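Local atomic coordinates of YrbA (Sinorhizobium meliloti 2011, PDB entry 5NFM), a protein that binds divalent metal cations such as copper through histidine side chains and belongs to the BolA-like family. Residues D5-I10 against A17-R22; E38-R41 against Q47-Q50. All blocks are in the same frame, centred on the assembly; numbering follows the deposited sequence.

Contact 1. Residues D5-I10 against A17-R22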
ATOM      1  N   ASP A   5     -10.411   3.164  -2.364  1.00  3.58           N
ATOM      2  CA  ASP A   5     -10.088   2.082  -3.288  1.00  4.36           C
ATOM      3  C   ASP A   5      -8.664   1.577  -3.083  1.00  3.37           C
ATOM      4  O   ASP A   5      -8.408   0.376  -3.216  1.00  3.60           O
ATOM      5  CB  ASP A   5     -10.277   2.520  -4.740  1.00  5.01           C
ATOM      6  CG  ASP A   5     -11.737   2.534  -5.200  1.00  6.09           C
ATOM      7  OD1 ASP A   5     -12.661   2.089  -4.469  1.00  7.02           O
ATOM      8  OD2 ASP A   5     -11.948   2.987  -6.346  1.00  8.95           O
ATOM      9  N   ILE A   6      -7.715   2.467  -2.779  1.00  3.55           N
ATOM     10  CA  ILE A   6      -6.345   2.016  -2.532  1.00  3.20           C
ATOM     11  C   ILE A   6      -6.328   1.029  -1.370  1.00  2.90           C
ATOM     12  O   ILE A   6      -5.772  -0.073  -1.469  1.00  3.08           O
ATOM     13  CB  ILE A   6      -5.412   3.214  -2.275  1.00  3.63           C
ATOM     14  CG1 ILE A   6      -5.311   4.116  -3.513  1.00  4.53           C
ATOM     15  CG2 ILE A   6      -4.028   2.724  -1.865  1.00  5.99           C
ATOM     16  CD1 ILE A   6      -4.673   5.464  -3.238  1.00  6.68           C
ATOM     17  N   GLU A   7      -6.956   1.418  -0.254  1.00  2.84           N
ATOM     18  CA  GLU A   7      -7.008   0.553   0.918  1.00  2.55           C
ATOM     19  C   GLU A   7      -7.697  -0.771   0.589  1.00  2.32           C
ATOM     20  O   GLU A   7      -7.199  -1.848   0.943  1.00  2.79           O
ATOM     21  CB  GLU A   7      -7.705   1.290   2.070  1.00  2.53           C
ATOM     22  CG  GLU A   7      -7.844   0.452   3.324  1.00  2.71           C
ATOM     23  CD  GLU A   7      -7.996   1.250   4.616  1.00  3.04           C
ATOM     24  OE1 GLU A   7      -7.754   2.478   4.607  1.00  3.98           O
ATOM     25  OE2 GLU A   7      -8.343   0.612   5.643  1.00  4.15           O
ATOM     26  N   ASP A   8      -8.841  -0.703  -0.105  1.00  2.42           N
ATOM     27  CA  ASP A   8      -9.559  -1.917  -0.484  1.00  2.48           C
ATOM     28  C   ASP A   8      -8.661  -2.851  -1.293  1.00  2.75           C
ATOM     29  O   ASP A   8      -8.649  -4.068  -1.066  1.00  3.64           O
ATOM     30  CB  ASP A   8     -10.792  -1.565  -1.326  1.00  2.99           C
ATOM     31  CG  ASP A   8     -11.956  -0.975  -0.522  1.00  3.43           C
ATOM     32  OD1 ASP A   8     -11.953  -1.018   0.723  1.00  3.70           O
ATOM     33  OD2 ASP A   8     -12.897  -0.488  -1.193  1.00  4.55           O
ATOM     34  N   MET A   9      -7.937  -2.312  -2.276  1.00  2.74           N
ATOM     35  CA  MET A   9      -7.129  -3.176  -3.129  1.00  3.56           C
ATOM     36  C   MET A   9      -5.997  -3.821  -2.340  1.00  3.06           C
ATOM     37  O   MET A   9      -5.686  -5.004  -2.533  1.00  3.43           O
ATOM     38  CB  MET A   9      -6.602  -2.387  -4.320  1.00  6.52           C
ATOM     39  CG  MET A   9      -7.707  -1.980  -5.282  1.00 10.10           C
ATOM     40  SD  MET A   9      -7.052  -1.365  -6.820  1.00 17.95           S
ATOM     41  CE  MET A   9      -6.507  -2.934  -7.498  1.00 34.83           C
ATOM     42  N   ILE A  10      -5.366  -3.067  -1.440  1.00  3.26           N
ATOM     43  CA  ILE A  10      -4.300  -3.651  -0.635  1.00  3.77           C
ATOM     44  C   ILE A  10      -4.847  -4.772   0.235  1.00  4.14           C
ATOM     45  O   ILE A  10      -4.248  -5.853   0.330  1.00  5.30           O
ATOM     46  CB  ILE A  10      -3.578  -2.571   0.190  1.00  3.30           C
ATOM     47  CG1 ILE A  10      -2.894  -1.567  -0.743  1.00  3.84           C
ATOM     48  CG2 ILE A  10      -2.572  -3.230   1.130  1.00  4.86           C
ATOM     49  CD1 ILE A  10      -2.321  -0.341  -0.037  1.00  4.05           C
ATOM     50  N   ALA A  17      -3.910  -7.740   6.085  1.00  4.23           N
ATOM     51  CA  ALA A  17      -3.122  -6.529   6.256  1.00  3.68           C
ATOM     52  C   ALA A  17      -3.908  -5.461   7.007  1.00  3.68           C
ATOM     53  O   ALA A  17      -5.123  -5.324   6.856  1.00  4.92           O
ATOM     54  CB  ALA A  17      -2.710  -5.972   4.895  1.00  4.45           C
ATOM     55  N   ARG A  18      -3.178  -4.677   7.802  1.00  3.36           N
ATOM     56  CA  ARG A  18      -3.673  -3.434   8.373  1.00  3.69           C
ATOM     57  C   ARG A  18      -3.135  -2.292   7.524  1.00  3.10           C
ATOM     58  O   ARG A  18      -1.930  -2.221   7.269  1.00  5.19           O
ATOM     59  CB  ARG A  18      -3.201  -3.258   9.817  1.00  6.09           C
ATOM     60  CG  ARG A  18      -3.654  -4.349  10.772  1.00 10.63           C
ATOM     61  CD  ARG A  18      -3.738  -3.826  12.195  1.00 20.58           C
ATOM     62  NE  ARG A  18      -2.515  -3.139  12.596  1.00 15.63           N
ATOM     63  CZ  ARG A  18      -1.473  -3.723  13.182  1.00 16.48           C
ATOM     64  NH1 ARG A  18      -1.490  -5.025  13.452  1.00 12.74           N
ATOM     65  NH2 ARG A  18      -0.410  -2.998  13.502  1.00 19.98           N
ATOM     66  N   VAL A  19      -4.017  -1.400   7.095  1.00  3.09           N
ATOM     67  CA  VAL A  19      -3.668  -0.359   6.135  1.00  2.81           C
ATOM     68  C   VAL A  19      -4.082   0.997   6.686  1.00  3.66           C
ATOM     69  O   VAL A  19      -5.206   1.165   7.165  1.00  5.37           O
ATOM     70  CB  VAL A  19      -4.343  -0.620   4.778  1.00  4.15           C
ATOM     71  CG1 VAL A  19      -4.005   0.476   3.782  1.00  6.09           C
ATOM     72  CG2 VAL A  19      -3.945  -1.986   4.249  1.00  6.85           C
ATOM     73  N   THR A  20      -3.175   1.972   6.572  1.00  3.26           N
ATOM     74  CA  THR A  20      -3.438   3.367   6.906  1.00  3.39           C
ATOM     75  C   THR A  20      -3.067   4.206   5.689  1.00  3.56           C
ATOM     76  O   THR A  20      -1.900   4.221   5.292  1.00  5.28           O
ATOM     77  CB  THR A  20      -2.587   3.788   8.117  1.00  5.14           C
ATOM     78  OG1 THR A  20      -2.819   2.896   9.221  1.00  6.91           O
ATOM     79  CG2 THR A  20      -2.884   5.223   8.541  1.00  7.29           C
ATOM     80  N   ILE A  21      -4.046   4.884   5.087  1.00  3.22           N
ATOM     81  CA  ILE A  21      -3.840   5.695   3.884  1.00  3.73           C
ATOM     82  C   ILE A  21      -3.993   7.160   4.265  1.00  3.22           C
ATOM     83  O   ILE A  21      -5.027   7.542   4.831  1.00  4.02           O
ATOM     84  CB  ILE A  21      -4.865   5.351   2.777  1.00  4.90           C
ATOM     85  CG1 ILE A  21      -4.811   3.868   2.378  1.00  5.26           C
ATOM     86  CG2 ILE A  21      -4.669   6.243   1.541  1.00  5.50           C
ATOM     87  CD1 ILE A  21      -3.459   3.385   1.917  1.00  7.51           C
ATOM     88  N   ARG A  22      -3.003   7.991   3.907  1.00  3.17           N
ATOM     89  CA  ARG A  22      -3.178   9.430   3.991  1.00  4.36           C
ATOM     90  C   ARG A  22      -2.963  10.050   2.620  1.00  3.38           C
ATOM     91  O   ARG A  22      -2.075   9.656   1.857  1.00  4.52           O
ATOM     92  CB  ARG A  22      -2.323  10.086   5.079  1.00 12.54           C
ATOM     93  CG  ARG A  22      -0.880  10.293   4.758  1.00 22.64           C
ATOM     94  CD  ARG A  22      -0.168  10.858   5.982  1.00 12.58           C
ATOM     95  NE  ARG A  22       1.234  11.141   5.712  1.00 10.49           N
ATOM     96  CZ  ARG A  22       1.719  12.325   5.355  1.00  9.38           C
ATOM     97  NH1 ARG A  22       0.930  13.387   5.226  1.00 16.18           N
ATOM     98  NH2 ARG A  22       3.018  12.454   5.128  1.00 12.66           N
TER
HETATM   99  O   HOH W   1      -6.657   4.488   6.157  1.00  2.83           O
HETATM  100  O   HOH W   2      -6.911  -1.280   7.749  1.00 28.65           O
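With CG anti to the backbone N (chi1 178°) and the chain extended beyond it, E7 runs out from the helix along V19 and I21 of the strand, its side chain lying alongside theirs but pointing the opposite way. Its methylenes do the apolar work: E7 CG lies 3.9 Å from V19 CG1, and E7 CB meets I21 CG1 at the same distance. The carboxylate then reaches the strand backbone through two waters. One donates to E7 OE1 at 2.8 Å and accepts from I21 N; the other donates to E7 OE2 at 3.2 Å and accepts from V19 N. Two backbone N-H groups of the edge strand are thus satisfied through one acid, each by way of a water, which would restrain rotation of the carboxylate. Deeper in, I10 sets its CG2 branch 3.6 Å from V19 CG2, the tightest apolar touch between the segments, and I6 CG2 meets I21 CD1 at 3.9 Å. Alternation along the strand turns V19 and I21 toward the helix, whose segment runs nearly antiparallel to it (159°), with axes 8.7 Å apart. This is helix-on-sheet packing: helix 5-13 lies over strand 18-23, which pairs with strand 31-36; I6 and I10 continue onto Y31 and V35 of that strand, and I10 also touches V52 and L56 of helix 45-56.

Contact 2. Residues E38-R41 against Q47-Q50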
ATOM      1  N   GLU A  38       1.523  -9.920   8.314  1.00  2.81           N
ATOM      2  CA  GLU A  38       2.385 -11.017   8.746  1.00  2.61           C
ATOM      3  C   GLU A  38       3.246 -11.553   7.607  1.00  2.69           C
ATOM      4  O   GLU A  38       4.400 -11.951   7.837  1.00  2.88           O
ATOM      5  CB  GLU A  38       1.538 -12.129   9.366  1.00  3.08           C
ATOM      6  CG  GLU A  38       2.377 -13.250   9.975  1.00  2.95           C
ATOM      7  CD  GLU A  38       3.292 -12.776  11.095  1.00  2.82           C
ATOM      8  OE1 GLU A  38       2.863 -11.889  11.876  1.00  3.57           O
ATOM      9  OE2 GLU A  38       4.437 -13.287  11.188  1.00  2.93           O
ATOM     10  N   ALA A  39       2.711 -11.560   6.380  1.00  3.25           N
ATOM     11  CA  ALA A  39       3.461 -12.057   5.234  1.00  3.92           C
ATOM     12  C   ALA A  39       4.721 -11.238   4.974  1.00  3.38           C
ATOM     13  O   ALA A  39       5.606 -11.691   4.238  1.00  4.97           O
ATOM     14  CB  ALA A  39       2.570 -12.044   3.994  1.00  5.89           C
ATOM     15  N   PHE A  40       4.825 -10.043   5.560  1.00  2.39           N
ATOM     16  CA  PHE A  40       6.015  -9.222   5.405  1.00  2.13           C
ATOM     17  C   PHE A  40       7.172  -9.642   6.313  1.00  1.97           C
ATOM     18  O   PHE A  40       8.306  -9.202   6.083  1.00  2.32           O
ATOM     19  CB  PHE A  40       5.674  -7.760   5.700  1.00  1.89           C
ATOM     20  CG  PHE A  40       4.766  -7.093   4.677  1.00  2.04           C
ATOM     21  CD1 PHE A  40       4.498  -7.644   3.427  1.00  2.77           C
ATOM     22  CD2 PHE A  40       4.202  -5.866   4.992  1.00  2.53           C
ATOM     23  CE1 PHE A  40       3.675  -6.970   2.522  1.00  3.30           C
ATOM     24  CE2 PHE A  40       3.391  -5.188   4.087  1.00  3.11           C
ATOM     25  CZ  PHE A  40       3.123  -5.745   2.857  1.00  3.44           C
ATOM     26  N   ARG A  41       6.923 -10.443   7.353  1.00  2.18           N
ATOM     27  CA  ARG A  41       7.991 -10.744   8.300  1.00  1.96           C
ATOM     28  C   ARG A  41       9.087 -11.546   7.607  1.00  2.02           C
ATOM     29  O   ARG A  41       8.812 -12.559   6.958  1.00  2.54           O
ATOM     30  CB  ARG A  41       7.450 -11.493   9.521  1.00  2.02           C
ATOM     31  CG  ARG A  41       8.328 -11.300  10.755  1.00  2.02           C
ATOM     32  CD  ARG A  41       7.792 -12.023  11.990  1.00  2.24           C
ATOM     33  NE  ARG A  41       6.425 -11.635  12.333  1.00  2.39           N
ATOM     34  CZ  ARG A  41       6.090 -10.570  13.060  1.00  2.28           C
ATOM     35  NH1 ARG A  41       7.012  -9.747  13.559  1.00  2.49           N
ATOM     36  NH2 ARG A  41       4.805 -10.330  13.295  1.00  3.10           N
ATOM     37  N   GLN A  47      11.169  -6.141  -1.037  1.00  1.67           N
ATOM     38  CA  GLN A  47      10.250  -7.259  -1.265  1.00  1.64           C
ATOM     39  C   GLN A  47       8.834  -6.942  -0.777  1.00  1.65           C
ATOM     40  O   GLN A  47       7.842  -7.319  -1.423  1.00  1.98           O
ATOM     41  CB  GLN A  47      10.769  -8.514  -0.557  1.00  2.05           C
ATOM     42  CG  GLN A  47      12.005  -9.119  -1.210  1.00  2.35           C
ATOM     43  CD  GLN A  47      12.640 -10.215  -0.371  1.00  2.75           C
ATOM     44  OE1 GLN A  47      12.571 -10.211   0.862  1.00  2.67           O
ATOM     45  NE2 GLN A  47      13.307 -11.138  -1.040  1.00  4.82           N
ATOM     46  N   GLN A  48       8.721  -6.283   0.378  1.00  1.54           N
ATOM     47  CA  GLN A  48       7.410  -5.912   0.905  1.00  1.56           C
ATOM     48  C   GLN A  48       6.722  -4.922  -0.027  1.00  1.50           C
ATOM     49  O   GLN A  48       5.525  -5.038  -0.323  1.00  1.84           O
ATOM     50  CB  GLN A  48       7.567  -5.288   2.297  1.00  1.73           C
ATOM     51  CG  GLN A  48       8.120  -6.252   3.331  1.00  1.89           C
ATOM     52  CD  GLN A  48       8.629  -5.563   4.593  1.00  1.54           C
ATOM     53  OE1 GLN A  48       8.788  -4.339   4.638  1.00  2.13           O
ATOM     54  NE2 GLN A  48       8.894  -6.351   5.626  1.00  2.15           N
ATOM     55  N   HIS A  49       7.472  -3.914  -0.475  1.00  1.57           N
ATOM     56  CA  HIS A  49       6.878  -2.917  -1.355  1.00  1.51           C
ATOM     57  C   HIS A  49       6.437  -3.549  -2.669  1.00  1.66           C
ATOM     58  O   HIS A  49       5.385  -3.189  -3.209  1.00  1.86           O
ATOM     59  CB  HIS A  49       7.828  -1.738  -1.552  1.00  1.89           C
ATOM     60  CG  HIS A  49       8.067  -0.991  -0.281  1.00  2.29           C
ATOM     61  ND1 HIS A  49       8.815   0.161  -0.214  1.00  2.87           N
ATOM     62  CD2 HIS A  49       7.674  -1.274   0.988  1.00  2.35           C
ATOM     63  CE1 HIS A  49       8.869   0.552   1.050  1.00  3.33           C
ATOM     64  NE2 HIS A  49       8.194  -0.303   1.800  1.00  2.83           N
ATOM     65  N   GLN A  50       7.196  -4.532  -3.173  1.00  1.62           N
ATOM     66  CA  GLN A  50       6.771  -5.258  -4.367  1.00  1.63           C
ATOM     67  C   GLN A  50       5.384  -5.875  -4.176  1.00  1.69           C
ATOM     68  O   GLN A  50       4.554  -5.862  -5.097  1.00  1.94           O
ATOM     69  CB  GLN A  50       7.803  -6.340  -4.720  1.00  1.65           C
ATOM     70  CG  GLN A  50       7.467  -7.104  -5.996  1.00  1.83           C
ATOM     71  CD  GLN A  50       7.519  -6.194  -7.210  1.00  1.74           C
ATOM     72  OE1 GLN A  50       8.574  -5.613  -7.512  1.00  1.92           O
ATOM     73  NE2 GLN A  50       6.395  -6.038  -7.900  1.00  2.51           N
TER
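F40 and Q48 meet where the loop after strand 31-36 folds back on helix 45-56 of the BolA-like domain. The two side chains cross, with the phenyl ring and the glutamine amide plane turned 34° apart. Q48 CB sits over one ring face in a CH-pi contact, 4.1 Å from the F40 centroid and only 12° off the ring normal, while Q48 CG comes to 3.7 Å from F40 CG, nearer the root of the ring. From there the extended Q48 chain carries its amide past F40 CB to the loop backbone. The amide is used at both ends: NE2 serves the loop and OE1 bonds to T71 OG1 of strand 67-72, which fixes its rotation and links loop, helix and strand through one buried group. The F40 ring itself packs on T71, M51 and V52. Next to it, the 3-10 turn is clasped by a side-on salt bridge in which R41 NE and NH2 each take one carboxylate oxygen of E38, R41 NE lying 2.8 Å from E38 OE2. Across the contact, Q48 NE2 donates to F40 O at 2.9 Å with an N-H...O angle of 159°, approaching from above the carbonyl plane.

How the contacts relate
From the N terminus, helix 5-13 leads through a turn into strand 18-23, and contact 1 closes that turn. The chain then loops back into strand 31-36, antiparallel to the first, leaves it through residues 38-41 and turns into helix 45-56, where contact 2 closes the second loop. Beyond it, helix 63-66 leads into strand 67-72, parallel to strand 31-36. The two closures follow in series, neither nesting nor crossing; the centres of contact 1 and contact 2 lie about 15 Å apart. V52 of helix 45-56 touches both I10 of contact 1 and F40 of contact 2. Contact 1 ties the first helix to one sheet edge, strand 18-23; contact 2 reaches the other, strand 67-72, through T71.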